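Local coordinates for protein rubber oxygenase (Streptomyces sp., PDB 5O1L) that catalyses the oxygen-dependent, endo-type cleavage of the double bonds of poly(cis-1,4-isoprene) in rubber, using one non-covalently bound b-type heme, at residues A[165-168]-A[169-172]; A[132-135]-A[136-140]; A[209-212]-A[213-217]; A[226-229]-A[230-233]; A[95-98]-A[99-103]. All blocks are in the same frame, centred on the assembly; numbering follows the deposited sequence. Where two conformers were deposited one is given.

Contact 1 of 5, residues A[165-168]-A[169-172]; sequences IAKT and ARLG. With HEM (protoporphyrin IX containing Fe), chain C.
L171 and K167 are the two side chains of this turn that meet the heme, while L171 also folds back on the helix end, its CG 3.4 Å from T168 O. Its two methyls lie over the B side of the porphyrin face, with CD2 3.5 Å from the methine carbon CHB. K167 runs out extended alongside the propionate. Its CD touches the carboxylate, 3.4 Å from heme O2A, and NZ, 4.0 Å from that oxygen, is placed where its charge could still favour the propionate. Behind these residues helix 161-169 ends: A169 N still bonds I165 O (2.9 Å), then the spacing tightens to i+3. R170 N bonds K167 O and, weakly, A166 O; L171 N bonds T168 O at 3.1 Å. Both i+3 donors stand above the carbonyl planes, and this turn carries L171 onto the heme. T168 OG1, beside its own backbone N, is bonded to R164 O, and the side chain is about 3 Å from a bound imidazole. In the conformer given, R170 bends at chi3 (-80°), A166 O lies 3.7 Å above its guanidinium plane, and the group makes a cation-pi contact with F389. Further out, I165 and A169 pack on helix 298-313.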
# COMPACT_ATOMS: atom_id res chain seq x y z
N ILE A 165 12.64 1.09 -1.31
CA ILE A 165 11.89 -0.09 -1.73
C ILE A 165 11.46 -0.90 -0.52
O ILE A 165 10.37 -1.50 -0.56
CB ILE A 165 12.63 -0.89 -2.85
CG1 ILE A 165 11.69 -1.77 -3.72
CG2 ILE A 165 13.59 -1.84 -2.23
CD1 ILE A 165 10.54 -1.08 -4.48
N ALA A 166 12.25 -0.92 0.54
CA ALA A 166 11.85 -1.53 1.80
C ALA A 166 10.59 -0.88 2.32
O ALA A 166 9.62 -1.59 2.70
CB ALA A 166 12.94 -1.42 2.85
N LYS A 167 10.54 0.45 2.24
CA LYS A 167 9.30 1.17 2.68
C LYS A 167 8.12 0.93 1.76
O LYS A 167 6.98 0.82 2.22
CB LYS A 167 9.55 2.63 2.87
CG LYS A 167 10.49 2.90 4.03
CD LYS A 167 10.82 4.38 4.03
CE LYS A 167 11.71 4.68 5.23
NZ LYS A 167 12.20 6.06 5.07
N THR A 168 8.37 0.78 0.47
CA THR A 168 7.32 0.41 -0.49
C THR A 168 6.72 -0.96 -0.09
O THR A 168 5.47 -1.14 -0.07
CB THR A 168 7.88 0.30 -1.93
OG1 THR A 168 8.45 1.58 -2.28
CG2 THR A 168 6.81 -0.08 -2.91
N ALA A 169 7.58 -1.91 0.19
CA ALA A 169 7.09 -3.25 0.54
C ALA A 169 6.33 -3.28 1.87
O ALA A 169 5.51 -4.19 2.06
CB ALA A 169 8.21 -4.29 0.49
N ARG A 170 6.49 -2.29 2.71
CA ARG A 170 5.79 -2.21 3.98
C ARG A 170 4.44 -1.48 3.89
O ARG A 170 3.76 -1.33 4.90
CB ARG A 170 6.67 -1.53 5.01
CG ARG A 170 7.72 -2.47 5.58
CD ARG A 170 8.28 -1.95 6.88
NE ARG A 170 9.30 -0.93 6.69
CZ ARG A 170 10.55 -1.17 6.33
NH1 ARG A 170 10.99 -2.40 6.06
NH2 ARG A 170 11.37 -0.17 6.22
N LEU A 171 4.06 -1.03 2.70
CA LEU A 171 2.78 -0.38 2.62
C LEU A 171 1.76 -1.46 2.93
O LEU A 171 1.84 -2.68 2.47
CB LEU A 171 2.48 0.29 1.29
CG LEU A 171 3.40 1.37 0.80
CD1 LEU A 171 2.88 1.85 -0.54
CD2 LEU A 171 3.54 2.47 1.82
N GLY A 172 0.79 -1.02 3.66
CA GLY A 172 -0.24 -1.85 4.22
C GLY A 172 -0.07 -2.01 5.70
O GLY A 172 -1.03 -2.13 6.42
CHA HEM C . 5.96 8.21 -0.52
CHB HEM C . 2.27 5.50 0.76
CHC HEM C . 0.62 5.65 -3.73
CHD HEM C . 4.81 7.45 -5.13
C1A HEM C . 5.04 7.50 0.17
C2A HEM C . 5.15 7.31 1.60
C3A HEM C . 4.14 6.52 1.95
C4A HEM C . 3.37 6.25 0.82
CMA HEM C . 3.89 6.03 3.36
CAA HEM C . 6.23 7.88 2.56
CBA HEM C . 7.47 6.97 2.54
CGA HEM C . 8.30 7.23 3.74
O1A HEM C . 8.99 8.25 3.64
O2A HEM C . 8.22 6.44 4.77
C1B HEM C . 1.47 5.34 -0.36
C2B HEM C . 0.25 4.61 -0.32
C3B HEM C . -0.27 4.64 -1.54
C4B HEM C . 0.66 5.37 -2.39
CMB HEM C . -0.38 3.94 0.88
CAB HEM C . -1.50 4.19 -2.15
CBB HEM C . -2.57 3.51 -1.50
C1C HEM C . 1.62 6.16 -4.53
C2C HEM C . 1.57 6.11 -5.98
C3C HEM C . 2.76 6.65 -6.34
C4C HEM C . 3.50 6.92 -5.13
CMC HEM C . 0.40 5.69 -6.83
CAC HEM C . 3.27 6.85 -7.71
CBC HEM C . 2.63 6.73 -8.94
C1D HEM C . 5.49 7.80 -3.99
C2D HEM C . 6.79 8.49 -3.98
C3D HEM C . 7.12 8.71 -2.72
C4D HEM C . 6.02 8.19 -1.91
CMD HEM C . 7.54 8.77 -5.23
CAD HEM C . 8.42 9.37 -2.19
CBD HEM C . 9.48 8.28 -2.09
CGD HEM C . 10.80 8.92 -1.65
O1D HEM C . 11.27 8.54 -0.55
O2D HEM C . 11.41 9.79 -2.32
NA HEM C . 3.93 6.87 -0.29
NB HEM C . 1.67 5.73 -1.63
NC HEM C . 2.80 6.62 -4.01
ND HEM C . 5.02 7.71 -2.71
FE HEM C . 3.35 6.77 -2.17

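Contact 2 of 5, residues A[132-135]-A[136-140]; sequences ALYG and LGSGL
The Y134 ring turns an edge to S138: OG lies near the ring plane, 4.3 Å from CD1, within the same turn of helix. V238 and Y173 also pack against Y134, and the phenol OH is hydrogen-bonded to Y257 and W261. S138 OG, held beside its own backbone N (chi1 -53°), is bonded to S233 O, which links helix 127-142 to helix 224-244; a bound imidazole lies about 3 Å from the S138 side chain.

The backbone here widens into a pi-type turn. A132 O accepts L136 N at 2.9 Å and, weakly, G137 N at 3.5 Å. S138 N then reaches five residues back to L133 O (2.7 Å), nearly along the C=O axis; G139 N likewise reaches five residues back to Y134 O (2.9 Å), but less straight. Glycines suit this spacing, since a side-chain carbon at G137 would collide with L133 O and one at G139 with G135 O.

L136 sets its CB 3.5 Å from A132 O and sends its branched end to S327, L382 and F385. Cutting L136 back to alanine is likely to open a gap facing helices 320-331 and 373-393 and take one apolar partner from L382 and F385.

L140 N returns to the ordinary spacing by bonding L136 O, and the change of register passes over one carbonyl: G135 O is buried with no polar partner, an energetic cost that the wide turn is likely to carry.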
# COMPACT_ATOMS: atom_id res chain seq x y z
N ALA A 132 2.40 -11.15 5.10
CA ALA A 132 3.13 -11.81 4.01
C ALA A 132 2.62 -11.32 2.66
O ALA A 132 3.38 -11.10 1.73
CB ALA A 132 2.99 -13.32 4.11
N LEU A 133 1.31 -11.17 2.57
CA LEU A 133 0.72 -10.66 1.34
C LEU A 133 1.10 -9.24 1.04
O LEU A 133 1.40 -8.95 -0.12
CB LEU A 133 -0.80 -10.81 1.39
CG LEU A 133 -1.27 -12.27 1.26
CD1 LEU A 133 -2.66 -12.46 1.67
CD2 LEU A 133 -1.08 -12.77 -0.19
N TYR A 134 1.09 -8.34 2.01
CA TYR A 134 1.59 -7.00 1.78
C TYR A 134 3.04 -6.99 1.40
O TYR A 134 3.42 -6.33 0.44
CB TYR A 134 1.39 -6.08 2.97
CG TYR A 134 -0.04 -5.72 3.39
CD1 TYR A 134 -1.02 -5.49 2.50
CD2 TYR A 134 -0.32 -5.49 4.74
CE1 TYR A 134 -2.31 -5.15 2.94
CE2 TYR A 134 -1.59 -5.16 5.17
CZ TYR A 134 -2.57 -5.02 4.22
OH TYR A 134 -3.83 -4.68 4.74
N GLY A 135 3.85 -7.70 2.14
CA GLY A 135 5.31 -7.57 2.02
C GLY A 135 5.83 -8.21 0.80
O GLY A 135 6.71 -7.62 0.09
N LEU A 136 5.45 -9.44 0.52
CA LEU A 136 5.92 -10.15 -0.63
C LEU A 136 5.01 -9.91 -1.77
O LEU A 136 5.52 -9.52 -2.81
CB LEU A 136 6.12 -11.64 -0.37
CG LEU A 136 7.14 -11.90 0.70
CD1 LEU A 136 7.19 -13.38 0.99
CD2 LEU A 136 8.52 -11.38 0.31
N GLY A 137 3.69 -10.11 -1.60
CA GLY A 137 2.77 -10.04 -2.69
C GLY A 137 2.66 -8.65 -3.23
O GLY A 137 3.12 -8.38 -4.35
N SER A 138 2.08 -7.73 -2.48
CA SER A 138 1.90 -6.35 -2.97
C SER A 138 3.23 -5.67 -3.20
O SER A 138 3.41 -4.99 -4.20
CB SER A 138 1.09 -5.51 -1.98
OG SER A 138 -0.12 -6.11 -1.63
N GLY A 139 4.21 -5.92 -2.35
CA GLY A 139 5.53 -5.29 -2.54
C GLY A 139 6.21 -5.69 -3.84
O GLY A 139 6.67 -4.84 -4.58
N LEU A 140 6.22 -6.97 -4.17
CA LEU A 140 6.73 -7.41 -5.46
C LEU A 140 5.83 -7.00 -6.61
O LEU A 140 6.32 -6.59 -7.67
CB LEU A 140 6.97 -8.93 -5.49
CG LEU A 140 8.25 -9.33 -4.76
CD1 LEU A 140 8.35 -10.81 -4.39
CD2 LEU A 140 9.47 -8.91 -5.58

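Contact 3 of 5, residues A[209-212]-A[213-217]; sequences PAWS and QTSGG
W211 holds CG anti to N (chi1 -178°), which lays the indole back over the end of the helix, so that S215 CB, set by the backbone, comes over one face of the ring, while chi1 of 73° turns S215 OG back to S212 O. The result is a CH-pi contact at the C-terminal end of the short helix 209-214, with S215 CB 3.8 Å from the centroid of the six-membered W211 ring and 13° off its normal. The chain leaves helical geometry at G216, where phi is positive. Inside the turn, Q213 N bonds P209 O at 2.9 Å, and T214 N is shared between W211 O and, weakly, A210 O. T214 OG1 also comes 2.8 Å from A210 O, its proton not settled. The Q213 side chain stretches along P209 O, its CG 3.2 Å away. W211 is also packed by Y154, L205, Q218 and P221, which tie the helix end to helix 146-154 and neighbouring loops. A leucine in place of W211 would probably leave S215 CB without the flat surface it rests on and weaken the packing against Y154. S215 OG has two carbonyls within reach, Q218 O and, at 3.0 Å, S212 O.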
# COMPACT_ATOMS: atom_id res chain seq x y z
N PRO A 209 14.51 15.22 -15.61
CA PRO A 209 14.34 14.82 -16.99
C PRO A 209 14.16 13.33 -17.26
O PRO A 209 13.42 12.97 -18.16
CB PRO A 209 15.64 15.35 -17.65
CG PRO A 209 15.97 16.55 -16.84
CD PRO A 209 15.67 16.13 -15.43
N ALA A 210 14.80 12.48 -16.47
CA ALA A 210 14.64 11.03 -16.61
C ALA A 210 13.16 10.61 -16.29
O ALA A 210 12.60 9.77 -17.01
CB ALA A 210 15.60 10.31 -15.71
N TRP A 211 12.54 11.27 -15.31
CA TRP A 211 11.13 10.93 -14.99
C TRP A 211 10.26 11.42 -16.11
O TRP A 211 9.43 10.71 -16.62
CB TRP A 211 10.67 11.50 -13.61
CG TRP A 211 9.23 11.04 -13.36
CD1 TRP A 211 8.81 9.82 -12.85
CD2 TRP A 211 8.06 11.74 -13.76
NE1 TRP A 211 7.44 9.77 -12.92
CE2 TRP A 211 6.95 10.93 -13.44
CE3 TRP A 211 7.84 12.98 -14.38
CZ2 TRP A 211 5.66 11.32 -13.76
CZ3 TRP A 211 6.58 13.39 -14.60
CH2 TRP A 211 5.47 12.55 -14.30
N SER A 212 10.44 12.67 -16.52
CA SER A 212 9.60 13.26 -17.58
C SER A 212 9.68 12.51 -18.86
O SER A 212 8.67 12.28 -19.50
CB SER A 212 10.02 14.70 -17.88
OG SER A 212 9.72 15.43 -16.75
N GLN A 213 10.88 12.10 -19.23
CA GLN A 213 11.08 11.40 -20.49
C GLN A 213 10.50 10.02 -20.52
O GLN A 213 10.17 9.56 -21.59
CB GLN A 213 12.57 11.36 -20.87
CG GLN A 213 12.99 12.73 -21.37
CD GLN A 213 14.49 12.97 -21.38
OE1 GLN A 213 15.31 12.08 -21.11
NE2 GLN A 213 14.85 14.24 -21.61
N THR A 214 10.32 9.38 -19.34
CA THR A 214 9.74 8.03 -19.30
C THR A 214 8.27 8.02 -18.85
O THR A 214 7.74 6.94 -18.69
CB THR A 214 10.53 7.12 -18.36
OG1 THR A 214 10.61 7.77 -17.07
CG2 THR A 214 11.94 6.91 -18.94
N SER A 215 7.65 9.18 -18.72
CA SER A 215 6.33 9.29 -18.12
C SER A 215 5.17 9.00 -19.06
O SER A 215 4.01 9.07 -18.67
CB SER A 215 6.11 10.65 -17.43
OG SER A 215 5.95 11.71 -18.34
N GLY A 216 5.47 8.72 -20.32
CA GLY A 216 4.41 8.43 -21.30
C GLY A 216 3.43 9.54 -21.48
O GLY A 216 2.23 9.29 -21.65
N GLY A 217 3.87 10.78 -21.34
CA GLY A 217 2.95 11.92 -21.41
C GLY A 217 2.18 12.39 -20.20
O GLY A 217 1.47 13.40 -20.24

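Contact 4 of 5, residues A[226-229]-A[230-233]; sequences DIMV and TWHS. With HEM (protoporphyrin IX containing Fe), chain C.
M228 and W231 form a Met-aromatic contact. The two side chains run side by side, pointing the same way, and M228 is bent twice (chi2 -54°, chi3 -53°), which folds its end back over the indole. M228 SD stands 4.4 Å from the centroid of the five-membered W231 ring, 24° off its normal, and M228 CE is 3.6 Å from W231 CD2. Among flat groups, H232 sets ND1 in the plane of the indole at its edge, while W231 CE3 lies over a face of the imidazole ring, whose ND1 is hydrogen-bonded to T236 and NE2 to Q285. W261 meets W231 edge-to-face, and W261 O accepts W231 NE1.

Hydrogen bonds run at regular alpha-helical spacing through this part of helix 224-244, a long helix, largely buried here, that flanks the heme: T230 N to D226 O, W231 N to I227 O (2.8 Å), H232 N to M228 O and S233 N to V229 O. S233 OG donates to T230 O at 2.7 Å, in the carbonyl plane and on a lone pair. Water 1 bridges the turn, donating to D226 O at 2.7 Å and to T230 OG1 at 3.0 Å; that hydroxyl is also bonded to E148.

Contacts with the heme are mostly apolar or from the backbone. T230 CG2 lies 3.5 Å from vinyl carbon CAB, D226 O lies 3.3 Å from methyl carbon CMC, and I227 CG2 approaches the same vinyl as T230. The D226 carboxylate makes a salt bridge with R147 and hydrogen bonds with Q218 and S223 N.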
# COMPACT_ATOMS: atom_id res chain seq x y z
N ASP A 226 -3.86 6.82 -10.22
CA ASP A 226 -2.69 6.09 -9.86
C ASP A 226 -2.73 5.58 -8.37
O ASP A 226 -2.40 4.40 -8.09
CB ASP A 226 -1.42 6.96 -10.02
CG ASP A 226 -1.11 7.39 -11.45
OD1 ASP A 226 -1.42 6.61 -12.36
OD2 ASP A 226 -0.38 8.41 -11.57
N ILE A 227 -3.23 6.43 -7.50
CA ILE A 227 -3.34 6.06 -6.09
C ILE A 227 -4.28 4.85 -5.98
O ILE A 227 -4.00 3.88 -5.25
CB ILE A 227 -3.74 7.21 -5.19
CG1 ILE A 227 -2.70 8.34 -5.26
CG2 ILE A 227 -3.98 6.74 -3.75
CD1 ILE A 227 -3.14 9.57 -4.54
N MET A 228 -5.41 4.91 -6.69
CA MET A 228 -6.37 3.80 -6.64
C MET A 228 -5.86 2.50 -7.24
O MET A 228 -6.16 1.44 -6.76
CB MET A 228 -7.73 4.23 -7.20
CG MET A 228 -8.44 5.14 -6.26
SD MET A 228 -8.66 4.52 -4.55
CE MET A 228 -9.40 3.01 -4.86
N VAL A 229 -5.04 2.60 -8.29
CA VAL A 229 -4.37 1.41 -8.78
C VAL A 229 -3.58 0.73 -7.71
O VAL A 229 -3.63 -0.50 -7.49
CB VAL A 229 -3.52 1.75 -10.05
CG1 VAL A 229 -2.65 0.56 -10.41
CG2 VAL A 229 -4.41 2.15 -11.19
N THR A 230 -2.72 1.49 -7.04
CA THR A 230 -1.90 1.02 -5.95
C THR A 230 -2.82 0.46 -4.81
O THR A 230 -2.56 -0.60 -4.21
CB THR A 230 -0.90 2.09 -5.52
OG1 THR A 230 0.04 2.16 -6.61
CG2 THR A 230 -0.22 1.66 -4.26
N TRP A 231 -3.91 1.18 -4.52
CA TRP A 231 -4.85 0.68 -3.51
C TRP A 231 -5.37 -0.75 -3.85
O TRP A 231 -5.47 -1.62 -2.98
CB TRP A 231 -6.02 1.68 -3.46
CG TRP A 231 -7.01 1.51 -2.37
CD1 TRP A 231 -7.05 2.21 -1.18
CD2 TRP A 231 -8.20 0.72 -2.35
NE1 TRP A 231 -8.16 1.88 -0.44
CE2 TRP A 231 -8.87 0.94 -1.13
CE3 TRP A 231 -8.76 -0.20 -3.21
CZ2 TRP A 231 -10.10 0.37 -0.84
CZ3 TRP A 231 -9.96 -0.79 -2.90
CH2 TRP A 231 -10.60 -0.56 -1.73
N HIS A 232 -5.67 -1.00 -5.14
CA HIS A 232 -6.13 -2.31 -5.56
C HIS A 232 -5.05 -3.37 -5.42
O HIS A 232 -5.38 -4.53 -5.15
CB HIS A 232 -6.65 -2.25 -6.96
CG HIS A 232 -8.01 -1.64 -7.01
ND1 HIS A 232 -9.10 -2.14 -6.37
CD2 HIS A 232 -8.43 -0.51 -7.64
CE1 HIS A 232 -10.14 -1.35 -6.61
NE2 HIS A 232 -9.76 -0.37 -7.40
N SER A 233 -3.79 -2.98 -5.53
CA SER A 233 -2.64 -3.90 -5.33
C SER A 233 -2.46 -4.25 -3.87
O SER A 233 -1.77 -5.24 -3.61
CB SER A 233 -1.37 -3.31 -5.90
OG SER A 233 -0.74 -2.40 -5.05
CHA HEM C . 5.96 8.21 -0.52
CHB HEM C . 2.27 5.50 0.76
CHC HEM C . 0.62 5.65 -3.73
CHD HEM C . 4.81 7.45 -5.13
C1A HEM C . 5.04 7.50 0.17
C2A HEM C . 5.15 7.31 1.60
C3A HEM C . 4.14 6.52 1.95
C4A HEM C . 3.37 6.25 0.82
CMA HEM C . 3.89 6.03 3.36
CAA HEM C . 6.23 7.88 2.56
CBA HEM C . 7.47 6.97 2.54
CGA HEM C . 8.30 7.23 3.74
O1A HEM C . 8.99 8.25 3.64
O2A HEM C . 8.22 6.44 4.77
C1B HEM C . 1.47 5.34 -0.36
C2B HEM C . 0.25 4.61 -0.32
C3B HEM C . -0.27 4.64 -1.54
C4B HEM C . 0.66 5.37 -2.39
CMB HEM C . -0.38 3.94 0.88
CAB HEM C . -1.50 4.19 -2.15
CBB HEM C . -2.57 3.51 -1.50
C1C HEM C . 1.62 6.16 -4.53
C2C HEM C . 1.57 6.11 -5.98
C3C HEM C . 2.76 6.65 -6.34
C4C HEM C . 3.50 6.92 -5.13
CMC HEM C . 0.40 5.69 -6.83
CAC HEM C . 3.27 6.85 -7.71
CBC HEM C . 2.63 6.73 -8.94
C1D HEM C . 5.49 7.80 -3.99
C2D HEM C . 6.79 8.49 -3.98
C3D HEM C . 7.12 8.71 -2.72
C4D HEM C . 6.02 8.19 -1.91
CMD HEM C . 7.54 8.77 -5.23
CAD HEM C . 8.42 9.37 -2.19
CBD HEM C . 9.48 8.28 -2.09
CGD HEM C . 10.80 8.92 -1.65
O1D HEM C . 11.27 8.54 -0.55
O2D HEM C . 11.41 9.79 -2.32
NA HEM C . 3.93 6.87 -0.29
NB HEM C . 1.67 5.73 -1.63
NC HEM C . 2.80 6.62 -4.01
ND HEM C . 5.02 7.71 -2.71
FE HEM C . 3.35 6.77 -2.17
O HOH W 1 -0.25 3.25 -9.36

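Contact 5 of 5, residues A[95-98]-A[99-103]; sequences GDLR and EFMEH
E99 N bonds G95 O, F100 N bonds D96 O, M101 N bonds L97 O and E102 N bonds R98 O, all at 2.9 to 3.0 Å, so the first turns of helix 95-104 have regular alpha-helical spacing. On the buried side L97 meets two partners. Its CG, anti to N (chi1 -178°), lies 4.0 Å from M101 SD, the two side chains running across one another, and its CD1 comes within 4.3 Å of F100 CD2. M101 also lays CG against L97 O (3.3 Å) before its chain bends at chi3, and it packs on W82 and L89. All three residues pack on M196 of helix 187-204, the helix that also bears H198, the proposed axial heme ligand. On the solvent-facing side, water 2 donates to D96 O at 2.8 Å and to E99 OE1 at 3.0 Å, joining a backbone carbonyl to a carboxylate. L97 N donates weakly to D96 OD1. R98 NH1 and E99 OE2 remain 6.1 Å apart, too far for direct pairing. The helix is thus amphipathic, and the negative charge of D96 at its N-terminal end would be expected to interact well with the helix dipole, though R69, outside this turn, shares that charge through a salt bridge.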
# COMPACT_ATOMS: atom_id res chain seq x y z
N GLY A 95 1.76 29.24 8.11
CA GLY A 95 0.30 29.31 8.26
C GLY A 95 -0.50 28.52 7.26
O GLY A 95 -1.49 27.94 7.64
N ASP A 96 -0.09 28.57 6.00
CA ASP A 96 -0.81 27.84 4.94
C ASP A 96 -0.71 26.33 5.18
O ASP A 96 -1.73 25.62 5.02
CB ASP A 96 -0.35 28.21 3.51
CG ASP A 96 1.20 28.17 3.28
OD1 ASP A 96 2.07 27.85 4.19
OD2 ASP A 96 1.56 28.47 2.09
N LEU A 97 0.45 25.86 5.60
CA LEU A 97 0.59 24.44 5.90
C LEU A 97 -0.17 24.09 7.15
O LEU A 97 -0.84 23.03 7.24
CB LEU A 97 2.07 24.11 6.03
CG LEU A 97 2.37 22.64 6.30
CD1 LEU A 97 1.93 21.79 5.12
CD2 LEU A 97 3.84 22.41 6.55
N ARG A 98 -0.13 24.90 8.19
CA ARG A 98 -0.92 24.62 9.38
C ARG A 98 -2.41 24.46 9.04
O ARG A 98 -3.04 23.47 9.46
CB ARG A 98 -0.76 25.71 10.44
CG ARG A 98 -1.57 25.38 11.70
CD ARG A 98 -1.45 26.36 12.86
NE ARG A 98 -1.40 27.75 12.46
CZ ARG A 98 -2.39 28.53 12.00
NH1 ARG A 98 -3.63 28.08 11.80
NH2 ARG A 98 -2.10 29.80 11.73
N GLU A 99 -2.93 25.37 8.26
CA GLU A 99 -4.34 25.33 7.89
C GLU A 99 -4.64 24.04 7.10
O GLU A 99 -5.64 23.38 7.39
CB GLU A 99 -4.69 26.56 7.05
CG GLU A 99 -6.07 26.67 6.48
CD GLU A 99 -6.27 28.05 5.86
OE1 GLU A 99 -5.88 28.27 4.68
OE2 GLU A 99 -6.75 28.94 6.59
N PHE A 100 -3.76 23.72 6.15
CA PHE A 100 -3.91 22.46 5.38
C PHE A 100 -3.95 21.30 6.33
O PHE A 100 -4.84 20.40 6.19
CB PHE A 100 -2.82 22.29 4.34
CG PHE A 100 -2.78 20.90 3.77
CD1 PHE A 100 -3.75 20.54 2.84
CD2 PHE A 100 -1.89 19.92 4.27
CE1 PHE A 100 -3.78 19.25 2.38
CE2 PHE A 100 -1.99 18.61 3.81
CZ PHE A 100 -2.92 18.32 2.85
N MET A 101 -3.03 21.20 7.26
CA MET A 101 -2.91 20.02 8.13
C MET A 101 -4.08 19.88 9.06
O MET A 101 -4.55 18.76 9.34
CB MET A 101 -1.58 20.02 8.93
CG MET A 101 -0.43 19.83 8.02
SD MET A 101 1.17 19.84 8.88
CE MET A 101 1.03 18.19 9.59
N GLU A 102 -4.59 21.01 9.54
CA GLU A 102 -5.73 20.98 10.46
C GLU A 102 -6.97 20.41 9.73
O GLU A 102 -7.77 19.71 10.34
CB GLU A 102 -5.99 22.39 11.07
CG GLU A 102 -5.26 22.56 12.42
CD GLU A 102 -5.72 21.47 13.47
OE1 GLU A 102 -6.96 21.38 13.68
OE2 GLU A 102 -4.90 20.65 14.09
N HIS A 103 -7.12 20.74 8.46
CA HIS A 103 -8.20 20.21 7.65
C HIS A 103 -7.95 18.74 7.28
O HIS A 103 -8.87 17.89 7.40
CB HIS A 103 -8.30 21.07 6.40
CG HIS A 103 -9.46 20.73 5.52
ND1 HIS A 103 -10.77 20.82 5.97
CD2 HIS A 103 -9.52 20.31 4.24
CE1 HIS A 103 -11.59 20.47 4.99
NE2 HIS A 103 -10.86 20.16 3.93
O HOH W 2 -3.88 26.38 3.47

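In the fold
From the N terminus the order is contact 5, 2, 1, 3 and 4. Each is a local turn whose two segments adjoin, so none closes a long loop, and they run in series without nesting or crossing. Contact 5, on helix 95-104, stands apart, its centre 26 to 34 Å from the others. Contact 1 ends helix 161-169 against helix 127-142 of contact 2: A169 CB lies 3.7 Å from G135 O, and G172 O touches the Y134 ring. S138 OG and S233 O join helix 127-142 to helix 224-244 of contact 4. Contacts 1 and 4 do not touch, but both reach the heme. Contact 3, on the surface, precedes helix 224-244, its nearest atoms about 7 Å from contact 4.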